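Local coordinates for beta-galactosidase (Bacillus circulans subsp. alkalophilus, PDB 3TTY), which hydrolyses terminal beta-galactosides, releasing galactose, and assembles as a trimer of TIM-barrel subunits, at residues V424-V427 and H428-Y431; E406-W409 and A410-S414; V483-F486 and F487-I490; L219-R222 and R223-S226; L611-P614 and D615-V619. One frame throughout, in Å; residues are numbered along the deposited sequence.

Contact 1. Residues V424-V427 and H428-Y431; sequences VNEV and HKYY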
loop_
_atom_site.group_PDB
_atom_site.type_symbol
_atom_site.label_atom_id
_atom_site.label_comp_id
_atom_site.label_asym_id
_atom_site.label_seq_id
_atom_site.Cartn_x
_atom_site.Cartn_y
_atom_site.Cartn_z
ATOM N N VAL A 424 11.682 19.200 -4.156
ATOM C CA VAL A 424 12.513 19.026 -5.338
ATOM C C VAL A 424 11.757 19.395 -6.617
ATOM O O VAL A 424 12.326 20.040 -7.513
ATOM C CB VAL A 424 13.126 17.600 -5.426
ATOM C CG1 VAL A 424 13.814 17.397 -6.748
ATOM C CG2 VAL A 424 14.106 17.372 -4.271
ATOM N N ASN A 425 10.482 19.021 -6.702
ATOM C CA ASN A 425 9.682 19.381 -7.877
ATOM C C ASN A 425 9.661 20.901 -8.093
ATOM O O ASN A 425 9.839 21.381 -9.217
ATOM C CB ASN A 425 8.243 18.843 -7.787
ATOM C CG ASN A 425 8.139 17.357 -8.148
ATOM O OD1 ASN A 425 7.084 16.739 -7.972
ATOM N ND2 ASN A 425 9.231 16.779 -8.644
ATOM N N GLU A 426 9.435 21.650 -7.015
ATOM C CA GLU A 426 9.436 23.111 -7.085
ATOM C C GLU A 426 10.798 23.646 -7.493
ATOM O O GLU A 426 10.880 24.507 -8.357
ATOM C CB GLU A 426 8.990 23.736 -5.761
ATOM C CG GLU A 426 7.602 23.319 -5.338
ATOM C CD GLU A 426 6.534 23.719 -6.350
ATOM O OE1 GLU A 426 6.428 24.922 -6.694
ATOM O OE2 GLU A 426 5.797 22.821 -6.809
ATOM N N VAL A 427 11.868 23.137 -6.889
ATOM C CA VAL A 427 13.198 23.604 -7.268
ATOM C C VAL A 427 13.413 23.366 -8.769
ATOM O O VAL A 427 13.918 24.236 -9.479
ATOM C CB VAL A 427 14.333 22.939 -6.439
ATOM C CG1 VAL A 427 15.695 23.275 -7.036
ATOM C CG2 VAL A 427 14.291 23.398 -4.982
ATOM N N HIS A 428 13.000 22.194 -9.246
ATOM C CA HIS A 428 13.122 21.849 -10.658
ATOM C C HIS A 428 12.275 22.727 -11.596
ATOM O O HIS A 428 12.690 23.008 -12.718
ATOM C CB HIS A 428 12.811 20.359 -10.885
ATOM C CG HIS A 428 12.878 19.939 -12.322
ATOM N ND1 HIS A 428 11.780 19.485 -13.021
ATOM C CD2 HIS A 428 13.917 19.918 -13.198
ATOM C CE1 HIS A 428 12.135 19.204 -14.262
ATOM N NE2 HIS A 428 13.427 19.458 -14.392
ATOM N N LYS A 429 11.099 23.161 -11.156
ATOM C CA LYS A 429 10.270 24.016 -12.015
ATOM C C LYS A 429 11.043 25.269 -12.397
ATOM O O LYS A 429 10.922 25.765 -13.519
ATOM C CB LYS A 429 8.954 24.401 -11.341
ATOM C CG LYS A 429 7.960 23.264 -11.218
ATOM C CD LYS A 429 6.754 23.684 -10.398
ATOM C CE LYS A 429 5.719 22.574 -10.370
ATOM N NZ LYS A 429 4.690 22.815 -9.348
ATOM N N TYR A 430 11.843 25.777 -11.462
ATOM C CA TYR A 430 12.620 26.985 -11.717
ATOM C C TYR A 430 13.848 26.662 -12.555
ATOM O O TYR A 430 14.207 27.415 -13.463
ATOM C CB TYR A 430 13.005 27.692 -10.405
ATOM C CG TYR A 430 11.869 28.531 -9.849
ATOM C CD1 TYR A 430 11.742 29.881 -10.178
ATOM C CD2 TYR A 430 10.900 27.966 -9.038
ATOM C CE1 TYR A 430 10.681 30.638 -9.697
ATOM C CE2 TYR A 430 9.849 28.713 -8.554
ATOM C CZ TYR A 430 9.744 30.048 -8.878
ATOM O OH TYR A 430 8.684 30.782 -8.384
ATOM N N TYR A 431 14.488 25.536 -12.257
ATOM C CA TYR A 431 15.654 25.115 -13.023
ATOM C C TYR A 431 15.298 24.817 -14.491
ATOM O O TYR A 431 16.008 25.225 -15.394
ATOM C CB TYR A 431 16.325 23.907 -12.377
ATOM C CG TYR A 431 17.637 23.533 -13.034
ATOM C CD1 TYR A 431 18.833 24.111 -12.619
ATOM C CD2 TYR A 431 17.680 22.610 -14.080
ATOM C CE1 TYR A 431 20.037 23.771 -13.213
ATOM C CE2 TYR A 431 18.882 22.265 -14.678
ATOM C CZ TYR A 431 20.052 22.849 -14.246
ATOM O OH TYR A 431 21.240 22.521 -14.841
HETATM O O HOH W 1 9.277 20.002 -11.811
#
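Glu426 and Lys429 form an i to i+3 salt bridge within helix 423-435, in the trimerisation domain. Their side chains run alongside each other and point the same way. Lys429 is extended beyond CG, and its NZ reaches Glu426 OE2 at 2.8 Å. Glu426 meets it by folding back, bent at its second torsion (chi2 -61°). NZ lies on the syn side of OE2, 25° out of the carboxylate plane. Ser588 OG bonds both Glu426 OE1 and Lys429 NZ, so one hydroxyl ties the two charges to strand 587-589.

Water 1 makes a second link on another side of the helix. It donates to Asn425 O at 3.0 Å and hydrogen-bonds His428 ND1 at 2.8 Å, lying in the plane of the imidazole at its edge. The far nitrogen, NE2, is bonded to Ser285 OG on helix 284-296. At the Tyr430 ring, Glu426 O lies in plane at the edge, 3.5 Å from CD2. Val427 and Tyr431 pack on Met289 and Met443.

The backbone bonds His428 N to Val424 O (2.8 Å) and Tyr431 N to Val427 O (3.1 Å) are the i to i+4 bonds of an alpha helix, here packed against helix 284-296, strand 441-444 and helix 591-604.

Contact 2. Residues E406-W409 and A410-S414; sequences ENRW and ALELS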
loop_
_atom_site.group_PDB
_atom_site.type_symbol
_atom_site.label_atom_id
_atom_site.label_comp_id
_atom_site.label_asym_id
_atom_site.label_seq_id
_atom_site.Cartn_x
_atom_site.Cartn_y
_atom_site.Cartn_z
ATOM N N GLU A 406 18.756 20.137 4.592
ATOM C CA GLU A 406 18.129 20.305 5.910
ATOM C C GLU A 406 16.776 20.960 5.721
ATOM O O GLU A 406 15.786 20.580 6.349
ATOM C CB GLU A 406 19.010 21.120 6.861
ATOM C CG GLU A 406 20.295 20.392 7.275
ATOM C CD GLU A 406 21.128 21.145 8.310
ATOM O OE1 GLU A 406 21.173 22.390 8.259
ATOM O OE2 GLU A 406 21.746 20.485 9.178
ATOM N N ASN A 407 16.732 21.937 4.829
ATOM C CA ASN A 407 15.459 22.505 4.411
ATOM C C ASN A 407 14.532 21.410 3.866
ATOM O O ASN A 407 13.345 21.363 4.198
ATOM C CB ASN A 407 15.699 23.566 3.342
ATOM C CG ASN A 407 14.422 24.217 2.868
ATOM O OD1 ASN A 407 13.573 24.591 3.674
ATOM N ND2 ASN A 407 14.276 24.363 1.544
ATOM N N ARG A 408 15.084 20.527 3.032
ATOM C CA ARG A 408 14.321 19.416 2.474
ATOM C C ARG A 408 13.731 18.508 3.559
ATOM O O ARG A 408 12.539 18.202 3.542
ATOM C CB ARG A 408 15.191 18.589 1.525
ATOM C CG ARG A 408 14.476 17.369 0.963
ATOM C CD ARG A 408 15.232 16.741 -0.209
ATOM N NE ARG A 408 14.497 15.632 -0.819
ATOM C CZ ARG A 408 14.946 14.914 -1.849
ATOM N NH1 ARG A 408 16.128 15.190 -2.388
ATOM N NH2 ARG A 408 14.223 13.914 -2.335
ATOM N N TRP A 409 14.572 18.066 4.489
ATOM C CA TRP A 409 14.121 17.221 5.590
ATOM C C TRP A 409 12.983 17.855 6.391
ATOM O O TRP A 409 11.965 17.204 6.670
ATOM C CB TRP A 409 15.280 16.917 6.532
ATOM C CG TRP A 409 16.354 16.062 5.929
ATOM C CD1 TRP A 409 16.229 15.210 4.867
ATOM C CD2 TRP A 409 17.722 15.987 6.349
ATOM N NE1 TRP A 409 17.437 14.607 4.611
ATOM C CE2 TRP A 409 18.367 15.064 5.506
ATOM C CE3 TRP A 409 18.460 16.611 7.359
ATOM C CZ2 TRP A 409 19.715 14.736 5.649
ATOM C CZ3 TRP A 409 19.789 16.301 7.495
ATOM C CH2 TRP A 409 20.410 15.362 6.647
ATOM N N ALA A 410 13.155 19.115 6.776
ATOM C CA ALA A 410 12.102 19.810 7.521
ATOM C C ALA A 410 10.793 19.901 6.716
ATOM O O ALA A 410 9.708 19.611 7.241
ATOM C CB ALA A 410 12.567 21.185 7.964
ATOM N N LEU A 411 10.897 20.273 5.441
ATOM C CA LEU A 411 9.718 20.309 4.576
ATOM C C LEU A 411 9.053 18.950 4.478
ATOM O O LEU A 411 7.841 18.838 4.578
ATOM C CB LEU A 411 10.078 20.788 3.172
ATOM C CG LEU A 411 10.156 22.294 2.960
ATOM C CD1 LEU A 411 10.547 22.584 1.529
ATOM C CD2 LEU A 411 8.820 22.947 3.310
ATOM N N GLU A 412 9.841 17.902 4.288
ATOM C CA GLU A 412 9.245 16.589 4.074
ATOM C C GLU A 412 8.692 15.968 5.355
ATOM O O GLU A 412 7.844 15.081 5.298
ATOM C CB GLU A 412 10.231 15.648 3.380
ATOM C CG GLU A 412 10.566 16.098 1.957
ATOM C CD GLU A 412 11.500 15.146 1.219
ATOM O OE1 GLU A 412 11.925 14.127 1.815
ATOM O OE2 GLU A 412 11.816 15.435 0.041
ATOM N N LEU A 413 9.171 16.430 6.504
ATOM C CA LEU A 413 8.698 15.920 7.793
ATOM C C LEU A 413 7.522 16.730 8.319
ATOM O O LEU A 413 6.822 16.305 9.236
ATOM C CB LEU A 413 9.826 15.942 8.824
ATOM C CG LEU A 413 10.911 14.896 8.626
ATOM C CD1 LEU A 413 12.228 15.322 9.283
ATOM C CD2 LEU A 413 10.409 13.590 9.191
ATOM N N SER A 414 7.327 17.910 7.744
ATOM C CA SER A 414 6.290 18.822 8.186
ATOM C C SER A 414 4.899 18.199 8.103
ATOM O O SER A 414 4.558 17.519 7.128
ATOM C CB SER A 414 6.330 20.102 7.346
ATOM O OG SER A 414 5.423 21.072 7.855
#
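Arg408 and Glu412 face each other one turn apart on helix 405-413, and their flat ends stand almost upright to one another, with the guanidinium and carboxylate planes 77° apart. Arg408 NE donates to Glu412 OE2 at 2.8 Å along a fairly straight N-H (163°). The oxygen sits close to the guanidinium plane, at its edge. Seen from the acid, however, the donor comes from above the carboxylate, 43° out of its plane. Arg408 is extended from CG to NE, starting with CG opposite the backbone N, which carries NE along the helix to the acid. Its NH1 bonds the backbone O of Phe256 and Tyr403 OH, so NE and NH1 both have partners that hold the guanidinium.

This is an i to i+4 salt bridge on a short alpha helix of the trimerisation domain, close to its C-terminal end. The bond from Glu412 N to Arg408 O, 2.8 Å, joins the same two residues through the backbone. Leu413 N bonds Trp409 O at 2.9 Å, and Ser414 is the first residue to leave helical angles.

The Leu413 side chain lies against that same carbonyl, with CD1 3.2 Å from Trp409 O. CD1 is also 4.4 Å from Trp409 CB. The indole packs on Leu219 and Arg222 of helix 215-243, and its NE1 bonds Pro258 O in a loop. Asn407 and Leu411 are slanted across each other, with ND2 4.1 Å from Leu411 CD1. The amide of Asn407 is held by Met463 N at OD1 and by Val460 O at ND2. Ser414 packs on Tyr357 of the second subunit.

Contact 3. Residues V483-F486 and F487-I490; sequences VTTF and FSGI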
loop_
_atom_site.group_PDB
_atom_site.type_symbol
_atom_site.label_atom_id
_atom_site.label_comp_id
_atom_site.label_asym_id
_atom_site.label_seq_id
_atom_site.Cartn_x
_atom_site.Cartn_y
_atom_site.Cartn_z
ATOM N N VAL A 483 15.125 35.759 -5.689
ATOM C CA VAL A 483 13.760 35.273 -5.864
ATOM C C VAL A 483 13.404 34.232 -4.808
ATOM O O VAL A 483 14.161 33.294 -4.579
ATOM C CB VAL A 483 13.567 34.638 -7.260
ATOM C CG1 VAL A 483 12.115 34.157 -7.435
ATOM C CG2 VAL A 483 13.963 35.623 -8.351
ATOM N N THR A 484 12.260 34.382 -4.153
ATOM C CA THR A 484 11.801 33.310 -3.273
ATOM C C THR A 484 10.283 33.152 -3.364
ATOM O O THR A 484 9.642 33.847 -4.156
ATOM C CB THR A 484 12.363 33.414 -1.815
ATOM O OG1 THR A 484 12.093 32.199 -1.103
ATOM C CG2 THR A 484 11.784 34.591 -1.067
ATOM N N THR A 485 9.708 32.225 -2.605
ATOM C CA THR A 485 8.334 31.829 -2.885
ATOM C C THR A 485 7.479 31.711 -1.644
ATOM O O THR A 485 7.954 31.900 -0.530
ATOM C CB THR A 485 8.280 30.442 -3.578
ATOM O OG1 THR A 485 8.719 29.434 -2.660
ATOM C CG2 THR A 485 9.155 30.404 -4.834
ATOM N N PHE A 486 6.214 31.364 -1.857
ATOM C CA PHE A 486 5.331 30.971 -0.779
ATOM C C PHE A 486 6.046 29.959 0.116
ATOM O O PHE A 486 6.874 29.171 -0.351
ATOM C CB PHE A 486 4.079 30.324 -1.352
ATOM C CG PHE A 486 4.367 29.088 -2.164
ATOM C CD1 PHE A 486 4.597 29.175 -3.531
ATOM C CD2 PHE A 486 4.438 27.842 -1.557
ATOM C CE1 PHE A 486 4.884 28.039 -4.272
ATOM C CE2 PHE A 486 4.716 26.706 -2.295
ATOM C CZ PHE A 486 4.943 26.804 -3.655
ATOM N N PHE A 487 5.713 29.996 1.402
ATOM C CA PHE A 487 6.225 29.054 2.401
ATOM C C PHE A 487 7.742 29.118 2.595
ATOM O O PHE A 487 8.388 28.105 2.871
ATOM C CB PHE A 487 5.761 27.621 2.110
ATOM C CG PHE A 487 5.469 26.824 3.355
ATOM C CD1 PHE A 487 4.667 27.359 4.363
ATOM C CD2 PHE A 487 6.004 25.551 3.532
ATOM C CE1 PHE A 487 4.398 26.638 5.524
ATOM C CE2 PHE A 487 5.737 24.827 4.683
ATOM C CZ PHE A 487 4.926 25.378 5.684
ATOM N N SER A 488 8.300 30.317 2.473
ATOM C CA SER A 488 9.728 30.516 2.705
ATOM C C SER A 488 9.923 31.401 3.927
ATOM O O SER A 488 9.052 32.205 4.266
ATOM C CB SER A 488 10.390 31.166 1.488
ATOM O OG SER A 488 10.172 30.383 0.336
ATOM N N GLY A 489 11.064 31.261 4.584
ATOM C CA GLY A 489 11.334 32.035 5.785
ATOM C C GLY A 489 10.390 31.735 6.935
ATOM O O GLY A 489 10.093 32.603 7.747
ATOM N N ILE A 490 9.921 30.498 7.018
ATOM C CA ILE A 490 8.964 30.133 8.048
ATOM C C ILE A 490 9.663 29.723 9.349
ATOM O O ILE A 490 9.258 30.151 10.425
ATOM C CB ILE A 490 8.031 29.016 7.574
ATOM C CG1 ILE A 490 7.446 29.354 6.191
ATOM C CG2 ILE A 490 6.940 28.756 8.610
ATOM C CD1 ILE A 490 6.543 30.611 6.164
#
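The chain leaves strand 481-485 with extended angles through Thr485. It then turns at Phe487, whose phi and psi of 63° and 34° are left-handed, before Ser488 becomes extended again. This is the C-terminal end of an interior strand, parallel to both neighbours, in the mixed sheet of the trimerisation domain, whose family is grouped with the class I glutamine amidotransferases. The turn brings the Ser488 side chain back over the end of the strand.

Ser488 OG donates to Thr485 O at 2.8 Å. The hydroxyl stands above the carbonyl plane, 46° out of it, so it does not use a lone-pair direction. With OG opposite its own carbonyl carbon, the serine side chain faces both threonines. Thr484 OG1 is 3.0 Å from Ser488 OG and 3.3 Å from Ser488 CB; it is bonded to Ala458 O on the neighbouring strand 455-458. Ser488 OG also has a weak hydrogen bond from Met461 N. These polar groups are buried, and the bonds to loop and strand backbone satisfy them.

The two phenylalanine side chains are slanted across each other. Phe486 touches its neighbour through CD2, 3.9 Å from Phe487 CB, while its ring packs on Leu546, Asp548 and Glu426. The Phe487 ring leads away from the strand. It stacks on Tyr462 and meets Tyr357 of the second subunit edge-to-face, so the turn takes part in the subunit interface. Thr485 OG1 lies over one face of the Phe486 ring, offset toward its rim. That hydroxyl accepts from Val460 N and donates to Phe486 O, 3.0 Å from OG1.

Contact 4. Residues L219-R222 and R223-S226; sequences LDYR and RFQS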
loop_
_atom_site.group_PDB
_atom_site.type_symbol
_atom_site.label_atom_id
_atom_site.label_comp_id
_atom_site.label_asym_id
_atom_site.label_seq_id
_atom_site.Cartn_x
_atom_site.Cartn_y
_atom_site.Cartn_z
ATOM N N LEU A 219 14.299 15.607 12.537
ATOM C CA LEU A 219 15.268 16.410 11.809
ATOM C C LEU A 219 16.686 16.162 12.320
ATOM O O LEU A 219 17.584 15.881 11.536
ATOM C CB LEU A 219 14.911 17.893 11.922
ATOM C CG LEU A 219 15.800 18.915 11.211
ATOM C CD1 LEU A 219 16.022 18.520 9.768
ATOM C CD2 LEU A 219 15.187 20.327 11.310
ATOM N N ASP A 220 16.873 16.270 13.637
ATOM C CA ASP A 220 18.160 15.990 14.269
ATOM C C ASP A 220 18.661 14.576 14.069
ATOM O O ASP A 220 19.857 14.360 13.974
ATOM C CB ASP A 220 18.136 16.299 15.773
ATOM C CG ASP A 220 18.247 17.786 16.060
ATOM O OD1 ASP A 220 18.020 18.184 17.222
ATOM O OD2 ASP A 220 18.530 18.558 15.114
ATOM N N TYR A 221 17.762 13.606 14.023
ATOM C CA TYR A 221 18.225 12.238 13.856
ATOM C C TYR A 221 18.799 12.031 12.444
ATOM O O TYR A 221 19.816 11.344 12.258
ATOM C CB TYR A 221 17.112 11.237 14.170
ATOM C CG TYR A 221 17.654 9.856 14.438
ATOM C CD1 TYR A 221 18.227 9.538 15.672
ATOM C CD2 TYR A 221 17.605 8.867 13.454
ATOM C CE1 TYR A 221 18.734 8.267 15.919
ATOM C CE2 TYR A 221 18.102 7.599 13.692
ATOM C CZ TYR A 221 18.670 7.310 14.920
ATOM O OH TYR A 221 19.167 6.058 15.142
ATOM N N ARG A 222 18.157 12.651 11.456
ATOM C CA ARG A 222 18.664 12.607 10.095
ATOM C C ARG A 222 20.023 13.311 9.991
ATOM O O ARG A 222 20.936 12.804 9.332
ATOM C CB ARG A 222 17.627 13.164 9.109
ATOM C CG ARG A 222 16.471 12.199 8.861
ATOM C CD ARG A 222 15.167 12.889 8.476
ATOM N NE ARG A 222 14.109 11.915 8.183
ATOM C CZ ARG A 222 13.413 11.256 9.112
ATOM N NH1 ARG A 222 13.652 11.468 10.403
ATOM N NH2 ARG A 222 12.479 10.380 8.756
ATOM N N ARG A 223 20.188 14.451 10.665
ATOM C CA ARG A 223 21.513 15.072 10.717
ATOM C C ARG A 223 22.523 14.073 11.283
ATOM O O ARG A 223 23.605 13.885 10.739
ATOM C CB ARG A 223 21.513 16.335 11.579
ATOM C CG ARG A 223 20.610 17.437 11.105
ATOM C CD ARG A 223 20.591 18.609 12.081
ATOM N NE ARG A 223 20.203 19.850 11.409
ATOM C CZ ARG A 223 19.290 20.710 11.848
ATOM N NH1 ARG A 223 18.647 20.486 12.990
ATOM N NH2 ARG A 223 19.019 21.804 11.135
ATOM N N PHE A 224 22.139 13.436 12.384
ATOM C CA PHE A 224 22.999 12.532 13.135
ATOM C C PHE A 224 23.425 11.315 12.312
ATOM O O PHE A 224 24.614 10.971 12.236
ATOM C CB PHE A 224 22.263 12.109 14.419
ATOM C CG PHE A 224 22.845 10.902 15.090
ATOM C CD1 PHE A 224 24.129 10.930 15.611
ATOM C CD2 PHE A 224 22.101 9.747 15.215
ATOM C CE1 PHE A 224 24.674 9.810 16.230
ATOM C CE2 PHE A 224 22.634 8.620 15.825
ATOM C CZ PHE A 224 23.925 8.652 16.335
ATOM N N GLN A 225 22.445 10.655 11.700
ATOM C CA GLN A 225 22.710 9.517 10.821
ATOM C C GLN A 225 23.644 9.907 9.675
ATOM O O GLN A 225 24.606 9.209 9.372
ATOM C CB GLN A 225 21.392 8.953 10.285
ATOM C CG GLN A 225 20.638 8.097 11.313
ATOM C CD GLN A 225 21.412 6.851 11.678
ATOM O OE1 GLN A 225 21.571 5.950 10.857
ATOM N NE2 GLN A 225 21.915 6.798 12.905
ATOM N N SER A 226 23.363 11.044 9.054
ATOM C CA SER A 226 24.219 11.555 8.008
ATOM C C SER A 226 25.633 11.792 8.564
ATOM O O SER A 226 26.601 11.300 7.991
ATOM C CB SER A 226 23.615 12.813 7.401
ATOM O OG SER A 226 24.390 13.274 6.312
#
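Asp220 and Arg223 form an i to i+3 salt bridge on helix 215-243, a long alpha helix of the TIM-barrel domain. Arg223 NH1 reaches Asp220 OD2 at 2.9 Å, and the oxygen lies in the guanidinium plane. The two flat groups are turned 42° apart. Leu219 CG sits over one guanidinium face, 3.7 Å from NH1, near its rim.

On another side of the helix Tyr221 meets two residues. Phe224 brings CD2 over one face of the tyrosine ring, 3.7 Å from CE1. The rings are oblique, with planes 58° apart. Gln225 runs alongside Tyr221 with its amide plane nearly parallel to the ring, 9° apart. Its bend at chi2 brings CG to 3.5 Å from Tyr221 CE2.

The second shell fixes these groups. Asp220 OD1 is bonded by Tyr172 and Trp182. Arg223 NE pairs with Glu406 and NH2 with Glu493 O, so all three nitrogens of the buried guanidinium have a partner. Arg222 pairs with Glu206. The side chain of Gln225 is about 6 Å from the bound zinc. Cys155, a ligand of that metal, is held through its backbone: Tyr221 OH bonds Cys155 O, and Gln225 OE1 bonds Cys155 N.

Contact 5. Residues L611-P614 and D615-V619; sequences LNTP and DGVEV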
loop_
_atom_site.group_PDB
_atom_site.type_symbol
_atom_site.label_atom_id
_atom_site.label_comp_id
_atom_site.label_asym_id
_atom_site.label_seq_id
_atom_site.Cartn_x
_atom_site.Cartn_y
_atom_site.Cartn_z
ATOM N N LEU A 611 22.728 30.373 -26.298
ATOM C CA LEU A 611 22.365 30.152 -27.684
ATOM C C LEU A 611 20.851 30.039 -27.699
ATOM O O LEU A 611 20.254 29.633 -26.702
ATOM C CB LEU A 611 22.954 28.823 -28.146
ATOM C CG LEU A 611 23.739 28.690 -29.446
ATOM C CD1 LEU A 611 24.676 29.867 -29.690
ATOM C CD2 LEU A 611 24.505 27.383 -29.409
ATOM N N ASN A 612 20.224 30.408 -28.811
ATOM C CA ASN A 612 18.812 30.107 -29.012
ATOM C C ASN A 612 18.689 28.816 -29.796
ATOM O O ASN A 612 19.300 28.681 -30.851
ATOM C CB ASN A 612 18.100 31.248 -29.739
ATOM C CG ASN A 612 17.921 32.467 -28.860
ATOM O OD1 ASN A 612 17.026 32.507 -28.014
ATOM N ND2 ASN A 612 18.783 33.464 -29.043
ATOM N N THR A 613 17.919 27.863 -29.278
ATOM C CA THR A 613 17.784 26.561 -29.923
ATOM C C THR A 613 16.368 26.037 -29.806
ATOM O O THR A 613 15.598 26.500 -28.975
ATOM C CB THR A 613 18.734 25.503 -29.313
ATOM O OG1 THR A 613 18.407 25.314 -27.933
ATOM C CG2 THR A 613 20.195 25.923 -29.448
ATOM N N PRO A 614 16.018 25.063 -30.653
ATOM C CA PRO A 614 14.689 24.450 -30.635
ATOM C C PRO A 614 14.445 23.714 -29.333
ATOM O O PRO A 614 15.393 23.450 -28.594
ATOM C CB PRO A 614 14.749 23.453 -31.800
ATOM C CG PRO A 614 15.814 23.978 -32.698
ATOM C CD PRO A 614 16.835 24.582 -31.778
ATOM N N ASP A 615 13.186 23.382 -29.063
ATOM C CA ASP A 615 12.831 22.652 -27.856
ATOM C C ASP A 615 13.572 21.324 -27.812
ATOM O O ASP A 615 13.602 20.588 -28.797
ATOM C CB ASP A 615 11.318 22.405 -27.781
ATOM C CG ASP A 615 10.519 23.689 -27.609
ATOM O OD1 ASP A 615 11.141 24.757 -27.390
ATOM O OD2 ASP A 615 9.268 23.628 -27.685
ATOM N N GLY A 616 14.175 21.027 -26.667
ATOM C CA GLY A 616 14.841 19.756 -26.473
ATOM C C GLY A 616 16.285 19.764 -26.920
ATOM O O GLY A 616 16.948 18.738 -26.897
ATOM N N VAL A 617 16.771 20.922 -27.346
ATOM C CA VAL A 617 18.174 21.046 -27.694
ATOM C C VAL A 617 18.859 21.805 -26.572
ATOM O O VAL A 617 18.786 23.031 -26.487
ATOM C CB VAL A 617 18.386 21.768 -29.040
ATOM C CG1 VAL A 617 19.881 22.013 -29.289
ATOM C CG2 VAL A 617 17.761 20.963 -30.172
ATOM N N GLU A 618 19.518 21.061 -25.703
ATOM C CA GLU A 618 20.113 21.644 -24.520
ATOM C C GLU A 618 21.464 22.271 -24.827
ATOM O O GLU A 618 22.299 21.684 -25.521
ATOM C CB GLU A 618 20.254 20.575 -23.442
ATOM C CG GLU A 618 21.056 21.012 -22.236
ATOM C CD GLU A 618 21.276 19.871 -21.271
ATOM O OE1 GLU A 618 20.814 18.749 -21.568
ATOM O OE2 GLU A 618 21.925 20.094 -20.231
ATOM N N VAL A 619 21.676 23.476 -24.315
ATOM C CA VAL A 619 22.986 24.086 -24.418
ATOM C C VAL A 619 23.546 24.455 -23.044
ATOM O O VAL A 619 22.865 25.085 -22.237
ATOM C CB VAL A 619 22.958 25.325 -25.321
ATOM C CG1 VAL A 619 24.369 25.856 -25.514
ATOM C CG2 VAL A 619 22.315 24.988 -26.659
HETATM O O HOH W 2 13.219 26.786 -27.901
#
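The chain doubles back through a type II beta turn from Pro614 to Val617, closed by a bond from Val617 N to Pro614 O at 3.1 Å, with Gly616 at phi 88° and psi 4°, third-position angles that glycine adopts readily. Strand 617-624 starts at the turn's end and is an outer strand of the antiparallel sheet of the C-terminal domain.

Thr613 lies at the centre of the contact. Its OG1 donates to Val617 O at 2.7 Å, in the carbonyl plane and on a lone pair. OG1 sits between the backbone N and the carbonyl carbon (chi1 62°), which turns the methyl group toward the strand. CG2 then lies 3.6 Å from Val619 CG2, while Thr613 CB is 3.7 Å from Val617 CG1. The same OG1 is also bonded by Asn438 ND2.

Smaller apolar contacts flank it. Leu611 crosses Val619 at about a right angle, with Leu611 CB 4.2 Å from Val619 CG2. Pro614 CD is 4.1 Å from Val617 CG2. These side chains continue onto Met640, Phe642 and Leu630.

The threonine thus serves both kinds of chemistry at once. Its hydroxyl ties the incoming loop to the strand backbone, and its methyl joins the apolar layer of valines.

How the contacts relate
Contacts 1, 2 and 3 share the trimerisation domain, their centres 14 to 15 Å apart. Contact 2 touches both others: Arg408 NH1 is 3.5 Å from Val424 CG2, and Leu411 CD2 is 3.8 Å from Phe487 CD2. Tyr430 OH of contact 1 rests 3.6 Å from Thr485 CG2 of contact 3. Contact 4 joins the barrel family region to the trimerisation region at contact 2, where Glu406 OE2 pairs with Arg223 NE at 2.8 Å. Contact 5 touches none of the others; its nearest atoms are about 6 Å from contact 1. No contact supplies a galactose-pocket residue, but Tyr357 of the second subunit, touched by contacts 2 and 3, adjoins pocket residue His358 in sequence.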